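PDB 3CS3: sugar-binding transcriptional regulator, LacI family, which probably regulates transcription by binding DNA in response to a sugar ligand, as LacI-family repressors do, and is represented here by its C-terminal sugar-binding-like domain. Local coordinates for residues A[98-103]-A[210-215]; A[121-126]-A[142-147]; A[152-157]-A[168-173]. All blocks are in the same frame, centred on the assembly; numbering follows the deposited sequence.

All three contacts are mainly apolar and buried, but they sit at different depths. Contact 1, with its centre about 6 Å from the centre of the chain, joins the end of strand 95-100 in one sheet to the loop after strand 207-210 in the other, and polar groups and a glycerol gather round it. Contacts 2 and 3, with centres about 17 and 19 Å out, each pack a helix on a strand of the parallel sheet that holds 121-125 and 151-155 side by side. Contact 2 is purely aliphatic; contact 3 adds an exposed lysine at its margin. Along the chain, both lie inside the loop that contact 1 closes.

Contact 1: A[98-103]-A[210-215]; sequences VLLDNR and IGFDNS
At the junction between the two sheets of this periplasmic-binding-protein-like fold, Leu-100 and Asn-102 meet the ring of Phe-212. The closest approach is Leu-100 CD1 to Phe-212 CE2, 4.2 Å, and the two side chains pass each other in opposite directions. Asn-102 OD1 lies 4.3 Å from Phe-212 CZ; it and the leucine methyl both come obliquely to the ring. Phe-212 CG stands anti to its own N (chi1 -155°), which carries the ring away from the loop to the turn between strand 95-100 and helix 102-115. That turn is an inverse gamma turn centred on Asp-101, the N-cap residue of the helix, with a weak bond from Asn-102 N to Leu-100 O (2.9 Å). It stands where the chain leaves the mixed sheet and enters the lobe built on the parallel one, consistent with a place at the interlobe cleft, where LacI-family proteins generally bind their effectors. The amide of Asn-102 is fixed at both ends, OD1 by Arg-136 and ND2 by Asp-132. Tyr-230 and a glycerol, probably from the crystallisation liquor, both hydrogen-bond to Asp-213 OD1, and the glycerol also lies beside the Leu-100 side chain.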
ATOM      1  N   VAL A  98     -13.644  16.507   3.131  1.00 30.59           N
ATOM      2  CA  VAL A  98     -12.255  16.969   3.036  1.00 31.09           C
ATOM      3  C   VAL A  98     -11.707  16.502   1.691  1.00 32.65           C
ATOM      4  O   VAL A  98     -11.258  15.366   1.547  1.00 37.41           O
ATOM      5  CB  VAL A  98     -11.346  16.496   4.210  1.00 31.38           C
ATOM      6  CG1 VAL A  98      -9.981  17.174   4.122  1.00 25.53           C
ATOM      7  CG2 VAL A  98     -11.977  16.807   5.554  1.00 23.85           C
ATOM      8  N   LEU A  99     -11.762  17.390   0.706  1.00 37.15           N
ATOM      9  CA  LEU A  99     -11.511  17.020  -0.685  1.00 36.24           C
ATOM     10  C   LEU A  99     -10.216  17.604  -1.223  1.00 37.56           C
ATOM     11  O   LEU A  99      -9.753  18.636  -0.749  1.00 37.09           O
ATOM     12  CB  LEU A  99     -12.676  17.478  -1.563  1.00 36.09           C
ATOM     13  CG  LEU A  99     -14.095  17.066  -1.166  1.00 34.70           C
ATOM     14  CD1 LEU A  99     -15.089  17.620  -2.164  1.00 29.67           C
ATOM     15  CD2 LEU A  99     -14.233  15.556  -1.065  1.00 31.08           C
ATOM     16  N   LEU A 100      -9.628  16.935  -2.213  1.00 37.83           N
ATOM     17  CA  LEU A 100      -8.505  17.518  -2.939  1.00 39.00           C
ATOM     18  C   LEU A 100      -9.010  18.651  -3.814  1.00 39.29           C
ATOM     19  O   LEU A 100     -10.124  18.596  -4.337  1.00 41.45           O
ATOM     20  CB  LEU A 100      -7.804  16.483  -3.821  1.00 32.31           C
ATOM     21  CG  LEU A 100      -7.175  15.255  -3.172  1.00 35.02           C
ATOM     22  CD1 LEU A 100      -6.568  14.371  -4.244  1.00 36.64           C
ATOM     23  CD2 LEU A 100      -6.133  15.649  -2.143  1.00 43.04           C
ATOM     24  N   ASP A 101      -8.184  19.678  -3.969  1.00 37.74           N
ATOM     25  CA  ASP A 101      -8.431  20.718  -4.953  1.00 39.19           C
ATOM     26  C   ASP A 101      -8.113  20.174  -6.355  1.00 36.83           C
ATOM     27  O   ASP A 101      -7.025  20.395  -6.902  1.00 34.45           O
ATOM     28  CB  ASP A 101      -7.591  21.949  -4.622  1.00 38.42           C
ATOM     29  CG  ASP A 101      -7.898  23.128  -5.518  1.00 41.22           C
ATOM     30  OD1 ASP A 101      -9.077  23.318  -5.895  1.00 43.17           O
ATOM     31  OD2 ASP A 101      -6.948  23.871  -5.833  1.00 38.49           O
ATOM     32  N   ASN A 102      -9.076  19.440  -6.911  1.00 37.73           N
ATOM     33  CA  ASN A 102      -8.946  18.808  -8.221  1.00 37.60           C
ATOM     34  C   ASN A 102      -8.885  19.818  -9.359  1.00 36.25           C
ATOM     35  O   ASN A 102      -8.177  19.609 -10.342  1.00 40.52           O
ATOM     36  CB  ASN A 102     -10.107  17.844  -8.462  1.00 37.47           C
ATOM     37  CG  ASN A 102     -10.079  16.646  -7.539  1.00 35.40           C
ATOM     38  OD1 ASN A 102      -9.069  15.949  -7.431  1.00 30.64           O
ATOM     39  ND2 ASN A 102     -11.199  16.394  -6.874  1.00 31.45           N
ATOM     40  N   ARG A 103      -9.625  20.912  -9.207  1.00 34.82           N
ATOM     41  CA  ARG A 103      -9.657  21.988 -10.196  1.00 28.62           C
ATOM     42  C   ARG A 103      -8.332  22.737 -10.283  1.00 26.86           C
ATOM     43  O   ARG A 103      -7.846  22.996 -11.375  1.00 40.43           O
ATOM     44  CB  ARG A 103     -10.843  22.921  -9.931  1.00 30.34           C
ATOM     45  CG  ARG A 103     -12.170  22.177 -10.082  1.00 34.05           C
ATOM     46  CD  ARG A 103     -13.391  23.055  -9.957  1.00 40.29           C
ATOM     47  NE  ARG A 103     -14.581  22.348 -10.433  1.00 42.42           N
ATOM     48  CZ  ARG A 103     -15.257  22.657 -11.536  1.00 48.24           C
ATOM     49  NH1 ARG A 103     -14.884  23.687 -12.287  1.00 40.49           N
ATOM     50  NH2 ARG A 103     -16.319  21.942 -11.881  1.00 46.34           N
ATOM     51  N   ILE A 210       2.448  13.591 -17.352  1.00 43.72           N
ATOM     52  CA  ILE A 210       2.268  14.215 -16.035  1.00 36.37           C
ATOM     53  C   ILE A 210       1.211  13.424 -15.264  1.00 37.22           C
ATOM     54  O   ILE A 210       0.149  13.107 -15.805  1.00 40.51           O
ATOM     55  CB  ILE A 210       1.866  15.713 -16.117  1.00 34.03           C
ATOM     56  CG1 ILE A 210       2.900  16.512 -16.914  1.00 36.51           C
ATOM     57  CG2 ILE A 210       1.725  16.319 -14.708  1.00 30.98           C
ATOM     58  CD1 ILE A 210       2.615  17.999 -17.007  1.00 37.14           C
ATOM     59  N   GLY A 211       1.523  13.084 -14.013  1.00 37.25           N
ATOM     60  CA  GLY A 211       0.597  12.364 -13.143  1.00 30.70           C
ATOM     61  C   GLY A 211      -0.043  13.253 -12.086  1.00 37.03           C
ATOM     62  O   GLY A 211      -0.128  14.470 -12.249  1.00 34.98           O
ATOM     63  N   PHE A 212      -0.478  12.629 -10.995  1.00 35.87           N
ATOM     64  CA  PHE A 212      -1.212  13.287  -9.916  1.00 37.15           C
ATOM     65  C   PHE A 212      -1.060  12.345  -8.730  1.00 40.34           C
ATOM     66  O   PHE A 212      -1.153  11.128  -8.915  1.00 38.23           O
ATOM     67  CB  PHE A 212      -2.693  13.393 -10.308  1.00 36.93           C
ATOM     68  CG  PHE A 212      -3.459  14.516  -9.633  1.00 29.64           C
ATOM     69  CD1 PHE A 212      -3.972  15.569 -10.391  1.00 27.32           C
ATOM     70  CD2 PHE A 212      -3.715  14.499  -8.261  1.00 35.26           C
ATOM     71  CE1 PHE A 212      -4.707  16.610  -9.787  1.00 29.61           C
ATOM     72  CE2 PHE A 212      -4.441  15.537  -7.643  1.00 23.20           C
ATOM     73  CZ  PHE A 212      -4.941  16.590  -8.411  1.00 35.32           C
ATOM     74  N   ASP A 213      -0.797  12.910  -7.544  1.00 34.07           N
ATOM     75  CA  ASP A 213      -0.663  12.211  -6.226  1.00 39.69           C
ATOM     76  C   ASP A 213       0.705  12.313  -5.565  1.00 38.32           C
ATOM     77  O   ASP A 213       0.788  12.280  -4.341  1.00 43.60           O
ATOM     78  CB  ASP A 213      -1.111  10.733  -6.217  1.00 34.85           C
ATOM     79  CG  ASP A 213      -2.615  10.574  -6.304  1.00 37.55           C
ATOM     80  OD1 ASP A 213      -3.336  11.577  -6.129  1.00 41.60           O
ATOM     81  OD2 ASP A 213      -3.070   9.446  -6.575  1.00 49.53           O
ATOM     82  N   ASN A 214       1.762  12.413  -6.373  1.00 44.43           N
ATOM     83  CA  ASN A 214       3.148  12.456  -5.885  1.00 40.01           C
ATOM     84  C   ASN A 214       3.535  11.208  -5.073  1.00 39.37           C
ATOM     85  O   ASN A 214       3.960  11.292  -3.922  1.00 37.05           O
ATOM     86  CB  ASN A 214       3.414  13.763  -5.117  1.00 39.80           C
ATOM     87  CG  ASN A 214       4.882  13.976  -4.780  1.00 46.73           C
ATOM     88  OD1 ASN A 214       5.778  13.621  -5.548  1.00 46.76           O
ATOM     89  ND2 ASN A 214       5.130  14.559  -3.614  1.00 51.87           N
ATOM     90  N   SER A 215       3.364  10.045  -5.692  1.00 40.91           N
ATOM     91  CA  SER A 215       3.780   8.787  -5.100  1.00 42.46           C
ATOM     92  C   SER A 215       5.295   8.791  -4.966  1.00 52.59           C
ATOM     93  O   SER A 215       5.992   9.408  -5.782  1.00 54.05           O
ATOM     94  CB  SER A 215       3.323   7.609  -5.964  1.00 35.90           C
ATOM     95  OG  SER A 215       3.980   7.574  -7.220  1.00 38.22           O
TER

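Contact 2: A[121-126]-A[142-147]; sequences VLLLSG and RELTRF
In the first half of a beta-alpha-beta unit, strand 121-125 followed by helix 131-146, one leucine near the end of the helix packs on two residues of the strand. Leu-144 presents both methyls to the start of the strand. Its CD2 meets Val-121 CG2 at 3.8 Å, while its CD1 sits over the branch point of the same valine, 3.9 Å from Val-121 CB and 4.1 Å from Val-121 CG1. The two side chains cross at about a right angle, so that the forked end of the leucine spans the valine instead of meeting a single methyl. Leu-123, two residues along the strand and pointing to the same side, reaches Leu-144 tip to tip, with Leu-123 CD2 4.2 Å from Leu-144 CD1. The CD1 methyl therefore touches both strand residues. With CG of Leu-144 anti to its carbonyl carbon, chi1 -72° and an extended chi2 of 173° put both methyls at the far end of the side chain, where they reach the valine. The nearest CA atoms, those of Val-121 and Leu-144, remain 8.2 Å apart, so side chains alone bridge the gap. Away from the strand, Glu-143 OE2 pairs with Arg-146 NH1 at 2.7 Å and, over a longer distance, with Arg-142 NE. Helix 102-115 closes one flank, through Phe-113 on Val-121 and Ile-110 on Leu-144, and Tyr-151 of the adjacent strand 151-155 touches both Leu-123 and Leu-144.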
ATOM      1  N   VAL A 121      -3.455  16.258 -26.369  1.00 38.41           N
ATOM      2  CA  VAL A 121      -3.261  15.764 -25.015  1.00 34.80           C
ATOM      3  C   VAL A 121      -4.156  14.555 -24.800  1.00 40.52           C
ATOM      4  O   VAL A 121      -5.352  14.612 -25.052  1.00 39.58           O
ATOM      5  CB  VAL A 121      -3.532  16.859 -23.955  1.00 34.78           C
ATOM      6  CG1 VAL A 121      -3.470  16.286 -22.536  1.00 34.76           C
ATOM      7  CG2 VAL A 121      -2.521  17.983 -24.089  1.00 27.82           C
ATOM      8  N   LEU A 122      -3.565  13.450 -24.358  1.00 42.89           N
ATOM      9  CA  LEU A 122      -4.333  12.254 -24.033  1.00 42.74           C
ATOM     10  C   LEU A 122      -4.647  12.254 -22.534  1.00 41.59           C
ATOM     11  O   LEU A 122      -3.750  12.355 -21.700  1.00 42.86           O
ATOM     12  CB  LEU A 122      -3.604  10.982 -24.499  1.00 43.47           C
ATOM     13  CG  LEU A 122      -3.543  10.799 -26.029  1.00 53.83           C
ATOM     14  CD1 LEU A 122      -2.305  11.434 -26.659  1.00 63.38           C
ATOM     15  CD2 LEU A 122      -3.599   9.349 -26.418  1.00 56.48           C
ATOM     16  N   LEU A 123      -5.934  12.189 -22.209  1.00 37.69           N
ATOM     17  CA  LEU A 123      -6.390  12.308 -20.831  1.00 35.98           C
ATOM     18  C   LEU A 123      -6.752  10.939 -20.286  1.00 34.52           C
ATOM     19  O   LEU A 123      -7.844  10.430 -20.534  1.00 35.83           O
ATOM     20  CB  LEU A 123      -7.581  13.274 -20.715  1.00 32.90           C
ATOM     21  CG  LEU A 123      -7.423  14.732 -21.183  1.00 39.73           C
ATOM     22  CD1 LEU A 123      -8.786  15.414 -21.286  1.00 34.66           C
ATOM     23  CD2 LEU A 123      -6.488  15.541 -20.277  1.00 27.19           C
ATOM     24  N   LEU A 124      -5.815  10.340 -19.556  1.00 37.40           N
ATOM     25  CA  LEU A 124      -6.031   9.041 -18.931  1.00 34.24           C
ATOM     26  C   LEU A 124      -6.744   9.263 -17.597  1.00 40.38           C
ATOM     27  O   LEU A 124      -6.134   9.667 -16.601  1.00 39.23           O
ATOM     28  CB  LEU A 124      -4.694   8.304 -18.764  1.00 36.90           C
ATOM     29  CG  LEU A 124      -4.613   6.893 -18.165  1.00 39.99           C
ATOM     30  CD1 LEU A 124      -5.730   5.957 -18.646  1.00 39.78           C
ATOM     31  CD2 LEU A 124      -3.232   6.298 -18.450  1.00 37.07           C
ATOM     32  N   SER A 125      -8.050   9.027 -17.604  1.00 37.24           N
ATOM     33  CA  SER A 125      -8.886   9.341 -16.462  1.00 41.23           C
ATOM     34  C   SER A 125      -9.093   8.124 -15.582  1.00 42.95           C
ATOM     35  O   SER A 125      -8.769   7.005 -15.979  1.00 38.01           O
ATOM     36  CB  SER A 125     -10.240   9.905 -16.920  1.00 39.65           C
ATOM     37  OG  SER A 125     -11.041   8.905 -17.517  1.00 59.79           O
ATOM     38  N   GLY A 126      -9.624   8.354 -14.383  1.00 41.17           N
ATOM     39  CA  GLY A 126     -10.118   7.277 -13.541  1.00 43.16           C
ATOM     40  C   GLY A 126     -11.573   6.992 -13.879  1.00 51.72           C
ATOM     41  O   GLY A 126     -12.026   7.305 -14.984  1.00 47.81           O
ATOM     42  N   ARG A 142     -11.960  21.977 -20.454  1.00 41.33           N
ATOM     43  CA  ARG A 142     -12.223  23.420 -20.553  1.00 42.38           C
ATOM     44  C   ARG A 142     -10.983  24.225 -20.962  1.00 48.62           C
ATOM     45  O   ARG A 142     -11.056  25.069 -21.862  1.00 50.67           O
ATOM     46  CB  ARG A 142     -12.797  23.960 -19.237  1.00 39.31           C
ATOM     47  CG  ARG A 142     -12.943  25.482 -19.164  1.00 46.61           C
ATOM     48  CD  ARG A 142     -13.369  25.955 -17.775  1.00 51.67           C
ATOM     49  NE  ARG A 142     -12.270  25.956 -16.805  1.00 65.33           N
ATOM     50  CZ  ARG A 142     -12.406  26.216 -15.502  1.00 66.22           C
ATOM     51  NH1 ARG A 142     -11.344  26.192 -14.710  1.00 57.34           N
ATOM     52  NH2 ARG A 142     -13.597  26.497 -14.984  1.00 59.48           N
ATOM     53  N   GLU A 143      -9.851  23.954 -20.315  1.00 49.46           N
ATOM     54  CA  GLU A 143      -8.614  24.679 -20.610  1.00 49.66           C
ATOM     55  C   GLU A 143      -7.987  24.280 -21.944  1.00 49.61           C
ATOM     56  O   GLU A 143      -7.374  25.113 -22.608  1.00 51.49           O
ATOM     57  CB  GLU A 143      -7.596  24.524 -19.481  1.00 51.32           C
ATOM     58  CG  GLU A 143      -7.997  25.170 -18.157  1.00 61.36           C
ATOM     59  CD  GLU A 143      -8.044  26.690 -18.214  1.00 69.53           C
ATOM     60  OE1 GLU A 143      -7.153  27.304 -18.842  1.00 74.41           O
ATOM     61  OE2 GLU A 143      -8.972  27.270 -17.614  1.00 66.77           O
ATOM     62  N   LEU A 144      -8.137  23.015 -22.329  1.00 48.69           N
ATOM     63  CA  LEU A 144      -7.616  22.547 -23.613  1.00 48.77           C
ATOM     64  C   LEU A 144      -8.401  23.149 -24.777  1.00 46.58           C
ATOM     65  O   LEU A 144      -7.814  23.551 -25.781  1.00 46.02           O
ATOM     66  CB  LEU A 144      -7.592  21.014 -23.686  1.00 41.91           C
ATOM     67  CG  LEU A 144      -6.526  20.319 -22.825  1.00 39.52           C
ATOM     68  CD1 LEU A 144      -6.711  18.819 -22.845  1.00 33.24           C
ATOM     69  CD2 LEU A 144      -5.093  20.693 -23.204  1.00 32.91           C
ATOM     70  N   THR A 145      -9.722  23.215 -24.615  1.00 45.25           N
ATOM     71  CA  THR A 145     -10.618  23.899 -25.547  1.00 46.70           C
ATOM     72  C   THR A 145     -10.245  25.383 -25.667  1.00 48.90           C
ATOM     73  O   THR A 145     -10.061  25.895 -26.775  1.00 47.89           O
ATOM     74  CB  THR A 145     -12.091  23.743 -25.093  1.00 47.60           C
ATOM     75  OG1 THR A 145     -12.405  22.348 -24.986  1.00 43.15           O
ATOM     76  CG2 THR A 145     -13.064  24.412 -26.066  1.00 49.40           C
ATOM     77  N   ARG A 146     -10.102  26.042 -24.516  1.00 45.82           N
ATOM     78  CA  ARG A 146      -9.726  27.455 -24.418  1.00 43.49           C
ATOM     79  C   ARG A 146      -8.474  27.793 -25.223  1.00 40.54           C
ATOM     80  O   ARG A 146      -8.413  28.840 -25.872  1.00 43.14           O
ATOM     81  CB  ARG A 146      -9.533  27.843 -22.944  1.00 42.07           C
ATOM     82  CG  ARG A 146      -9.179  29.311 -22.682  1.00 52.09           C
ATOM     83  CD  ARG A 146      -9.360  29.661 -21.210  1.00 51.01           C
ATOM     84  NE  ARG A 146     -10.759  29.944 -20.891  1.00 49.91           N
ATOM     85  CZ  ARG A 146     -11.374  29.565 -19.773  1.00 43.67           C
ATOM     86  NH1 ARG A 146     -10.732  28.863 -18.851  1.00 43.03           N
ATOM     87  NH2 ARG A 146     -12.647  29.879 -19.584  1.00 41.28           N
ATOM     88  N   PHE A 147      -7.490  26.897 -25.197  1.00 41.53           N
ATOM     89  CA  PHE A 147      -6.224  27.134 -25.888  1.00 40.86           C
ATOM     90  C   PHE A 147      -6.104  26.404 -27.232  1.00 39.21           C
ATOM     91  O   PHE A 147      -5.041  26.400 -27.848  1.00 36.64           O
ATOM     92  CB  PHE A 147      -5.039  26.843 -24.956  1.00 41.67           C
ATOM     93  CG  PHE A 147      -4.893  27.848 -23.855  1.00 40.97           C
ATOM     94  CD1 PHE A 147      -4.215  29.043 -24.076  1.00 47.53           C
ATOM     95  CD2 PHE A 147      -5.461  27.619 -22.604  1.00 42.69           C
ATOM     96  CE1 PHE A 147      -4.092  29.993 -23.064  1.00 44.00           C
ATOM     97  CE2 PHE A 147      -5.348  28.557 -21.584  1.00 43.53           C
ATOM     98  CZ  PHE A 147      -4.659  29.748 -21.815  1.00 46.97           C
TER

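Contact 3: A[152-157]-A[168-173]; sequences EIIQGD and KKILSQ
Ile-154 meets helix 160-170 with two of its branches. Its CD1 methyl packs on Ile-170, 3.7 Å from Ile-170 CG1 and 3.9 Å from Ile-170 CD1, the two side chains crossing at a slant. Its CG2 takes the end of Lys-169 instead, with NZ at 3.5 Å and CE at 4.1 Å from Ile-154 CG2. This second meeting is one of apolar methyl against the last carbon and the amino group of the lysine, whose chain slides past the isoleucine in the opposite direction. Two bends bring the amino group there: the lysine begins with CG anti to the backbone N, then folds at chi3 (82°) and chi4 (-89°). Ile-154 and Ile-170 are buried, whereas Lys-169 is exposed and forms the solvent margin of the contact. The elements joined are strand 151-155, one of the two outermost strands of the parallel sheet within this chain, and the last turn of the helix that follows it, in the alternating strand-helix order of the periplasmic-binding-protein-like domain. Their nearest CA atoms, Ile-154 and Ile-170, are 8.8 Å apart. Further out, the backbone of Ile-154 is hydrogen-bonded to Leu-123 and Ser-125 of the neighbouring strand, and Leu-122 of that strand touches both Ile-154 and Ile-170. Just past the helix, Ser-172 OG donates to Lys-168 O at 2.8 Å, with a C=O...donor angle of 163°. Leu-171 packs on Tyr-195 and Val-196 of helix 186-196.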
ATOM      1  N   GLU A 152      -8.055  13.453 -26.376  1.00 48.28           N
ATOM      2  CA  GLU A 152      -8.787  12.198 -26.324  1.00 44.13           C
ATOM      3  C   GLU A 152      -8.851  11.753 -24.863  1.00 43.92           C
ATOM      4  O   GLU A 152      -7.852  11.813 -24.148  1.00 42.73           O
ATOM      5  CB  GLU A 152      -8.106  11.136 -27.194  1.00 43.73           C
ATOM      6  CG  GLU A 152      -8.900   9.838 -27.311  1.00 59.78           C
ATOM      7  CD  GLU A 152      -8.483   8.977 -28.493  1.00 74.15           C
ATOM      8  OE1 GLU A 152      -7.271   8.886 -28.796  1.00 71.93           O
ATOM      9  OE2 GLU A 152      -9.384   8.378 -29.115  1.00 84.20           O
ATOM     10  N   ILE A 153     -10.034  11.326 -24.431  1.00 41.46           N
ATOM     11  CA  ILE A 153     -10.256  10.820 -23.081  1.00 37.46           C
ATOM     12  C   ILE A 153     -10.178   9.298 -23.104  1.00 44.80           C
ATOM     13  O   ILE A 153     -10.932   8.641 -23.823  1.00 44.63           O
ATOM     14  CB  ILE A 153     -11.639  11.267 -22.527  1.00 37.54           C
ATOM     15  CG1 ILE A 153     -11.694  12.791 -22.395  1.00 40.33           C
ATOM     16  CG2 ILE A 153     -11.945  10.588 -21.184  1.00 37.93           C
ATOM     17  CD1 ILE A 153     -13.084  13.348 -22.189  1.00 41.72           C
ATOM     18  N   ILE A 154      -9.253   8.744 -22.322  1.00 50.55           N
ATOM     19  CA  ILE A 154      -9.091   7.297 -22.226  1.00 48.45           C
ATOM     20  C   ILE A 154      -9.456   6.838 -20.826  1.00 48.96           C
ATOM     21  O   ILE A 154      -8.871   7.289 -19.843  1.00 56.16           O
ATOM     22  CB  ILE A 154      -7.666   6.859 -22.608  1.00 52.88           C
ATOM     23  CG1 ILE A 154      -7.392   7.231 -24.064  1.00 52.67           C
ATOM     24  CG2 ILE A 154      -7.479   5.352 -22.419  1.00 50.56           C
ATOM     25  CD1 ILE A 154      -5.990   7.612 -24.315  1.00 63.86           C
ATOM     26  N   GLN A 155     -10.444   5.947 -20.759  1.00 52.95           N
ATOM     27  CA  GLN A 155     -11.007   5.461 -19.504  1.00 58.83           C
ATOM     28  C   GLN A 155     -10.066   4.493 -18.788  1.00 56.62           C
ATOM     29  O   GLN A 155      -9.565   3.539 -19.388  1.00 61.85           O
ATOM     30  CB  GLN A 155     -12.357   4.786 -19.771  1.00 64.13           C
ATOM     31  CG  GLN A 155     -13.241   4.599 -18.539  1.00 77.78           C
ATOM     32  CD  GLN A 155     -13.802   5.908 -17.995  1.00 91.11           C
ATOM     33  OE1 GLN A 155     -14.297   6.757 -18.741  1.00 87.44           O
ATOM     34  NE2 GLN A 155     -13.734   6.068 -16.682  1.00 98.35           N
ATOM     35  N   GLY A 156      -9.821   4.772 -17.510  1.00 52.73           N
ATOM     36  CA  GLY A 156      -9.081   3.881 -16.613  1.00 47.84           C
ATOM     37  C   GLY A 156      -9.861   3.750 -15.322  1.00 45.20           C
ATOM     38  O   GLY A 156     -11.032   4.125 -15.267  1.00 44.93           O
ATOM     39  N   ASP A 157      -9.226   3.223 -14.279  1.00 51.47           N
ATOM     40  CA  ASP A 157      -9.918   2.994 -13.005  1.00 51.39           C
ATOM     41  C   ASP A 157      -9.077   3.338 -11.772  1.00 51.19           C
ATOM     42  O   ASP A 157      -9.335   2.826 -10.673  1.00 55.76           O
ATOM     43  CB  ASP A 157     -10.457   1.552 -12.927  1.00 53.33           C
ATOM     44  CG  ASP A 157      -9.386   0.496 -13.203  1.00 61.42           C
ATOM     45  OD1 ASP A 157      -8.186   0.772 -13.005  1.00 60.55           O
ATOM     46  OD2 ASP A 157      -9.753  -0.627 -13.610  1.00 69.75           O
ATOM     47  N   LYS A 168      -0.966   0.459 -24.070  1.00 62.31           N
ATOM     48  CA  LYS A 168      -1.034  -0.509 -25.165  1.00 70.38           C
ATOM     49  C   LYS A 168      -2.013  -0.043 -26.242  1.00 67.59           C
ATOM     50  O   LYS A 168      -1.754  -0.207 -27.434  1.00 67.91           O
ATOM     51  CB  LYS A 168      -1.425  -1.900 -24.642  1.00 73.55           C
ATOM     52  CG  LYS A 168      -1.168  -3.039 -25.635  1.00 78.97           C
ATOM     53  CD  LYS A 168      -1.411  -4.419 -25.028  1.00 78.72           C
ATOM     54  CE  LYS A 168      -2.867  -4.851 -25.171  1.00 86.07           C
ATOM     55  NZ  LYS A 168      -3.045  -6.305 -24.903  1.00 82.68           N
ATOM     56  N   LYS A 169      -3.125   0.548 -25.808  1.00 68.08           N
ATOM     57  CA  LYS A 169      -4.135   1.095 -26.712  1.00 68.71           C
ATOM     58  C   LYS A 169      -3.631   2.356 -27.420  1.00 70.97           C
ATOM     59  O   LYS A 169      -3.854   2.519 -28.619  1.00 76.77           O
ATOM     60  CB  LYS A 169      -5.439   1.371 -25.951  1.00 68.63           C
ATOM     61  CG  LYS A 169      -6.621   1.798 -26.824  1.00 77.20           C
ATOM     62  CD  LYS A 169      -7.980   1.433 -26.209  1.00 84.14           C
ATOM     63  CE  LYS A 169      -8.458   2.443 -25.164  1.00 88.06           C
ATOM     64  NZ  LYS A 169      -7.988   2.128 -23.780  1.00 82.42           N
ATOM     65  N   ILE A 170      -2.943   3.224 -26.676  1.00 72.14           N
ATOM     66  CA  ILE A 170      -2.382   4.475 -27.200  1.00 70.22           C
ATOM     67  C   ILE A 170      -1.326   4.223 -28.272  1.00 75.72           C
ATOM     68  O   ILE A 170      -1.395   4.793 -29.365  1.00 81.62           O
ATOM     69  CB  ILE A 170      -1.766   5.344 -26.068  1.00 66.42           C
ATOM     70  CG1 ILE A 170      -2.859   5.905 -25.163  1.00 67.75           C
ATOM     71  CG2 ILE A 170      -0.953   6.500 -26.635  1.00 70.16           C
ATOM     72  CD1 ILE A 170      -2.353   6.431 -23.829  1.00 75.13           C
ATOM     73  N   LEU A 171      -0.372   3.346 -27.964  1.00 77.00           N
ATOM     74  CA  LEU A 171       0.797   3.139 -28.817  1.00 80.20           C
ATOM     75  C   LEU A 171       0.575   2.128 -29.949  1.00 85.45           C
ATOM     76  O   LEU A 171       1.520   1.755 -30.650  1.00 87.51           O
ATOM     77  CB  LEU A 171       2.022   2.765 -27.973  1.00 77.64           C
ATOM     78  CG  LEU A 171       2.500   3.792 -26.938  1.00 76.05           C
ATOM     79  CD1 LEU A 171       3.514   3.170 -25.989  1.00 74.76           C
ATOM     80  CD2 LEU A 171       3.069   5.047 -27.598  1.00 72.42           C
ATOM     81  N   SER A 172      -0.672   1.691 -30.118  1.00 89.74           N
ATOM     82  CA  SER A 172      -1.078   0.923 -31.292  1.00 93.50           C
ATOM     83  C   SER A 172      -1.460   1.881 -32.421  1.00 99.62           C
ATOM     84  O   SER A 172      -0.907   1.803 -33.520  1.00101.59           O
ATOM     85  CB  SER A 172      -2.250  -0.004 -30.961  1.00 91.40           C
ATOM     86  OG  SER A 172      -1.841  -1.064 -30.117  1.00 83.78           O
ATOM     87  N   GLN A 173      -2.400   2.784 -32.130  1.00105.47           N
ATOM     88  CA  GLN A 173      -2.847   3.808 -33.076  1.00111.11           C
ATOM     89  C   GLN A 173      -1.774   4.876 -33.296  1.00112.59           C
ATOM     90  O   GLN A 173      -1.075   5.250 -32.348  1.00111.58           O
ATOM     91  CB  GLN A 173      -4.144   4.467 -32.590  1.00112.81           C
ATOM     92  CG  GLN A 173      -5.403   3.655 -32.862  1.00118.06           C
ATOM     93  CD  GLN A 173      -5.690   2.632 -31.779  1.00123.12           C
ATOM     94  OE1 GLN A 173      -6.030   2.987 -30.650  1.00125.63           O
ATOM     95  NE2 GLN A 173      -5.563   1.354 -32.121  1.00125.23           N
TER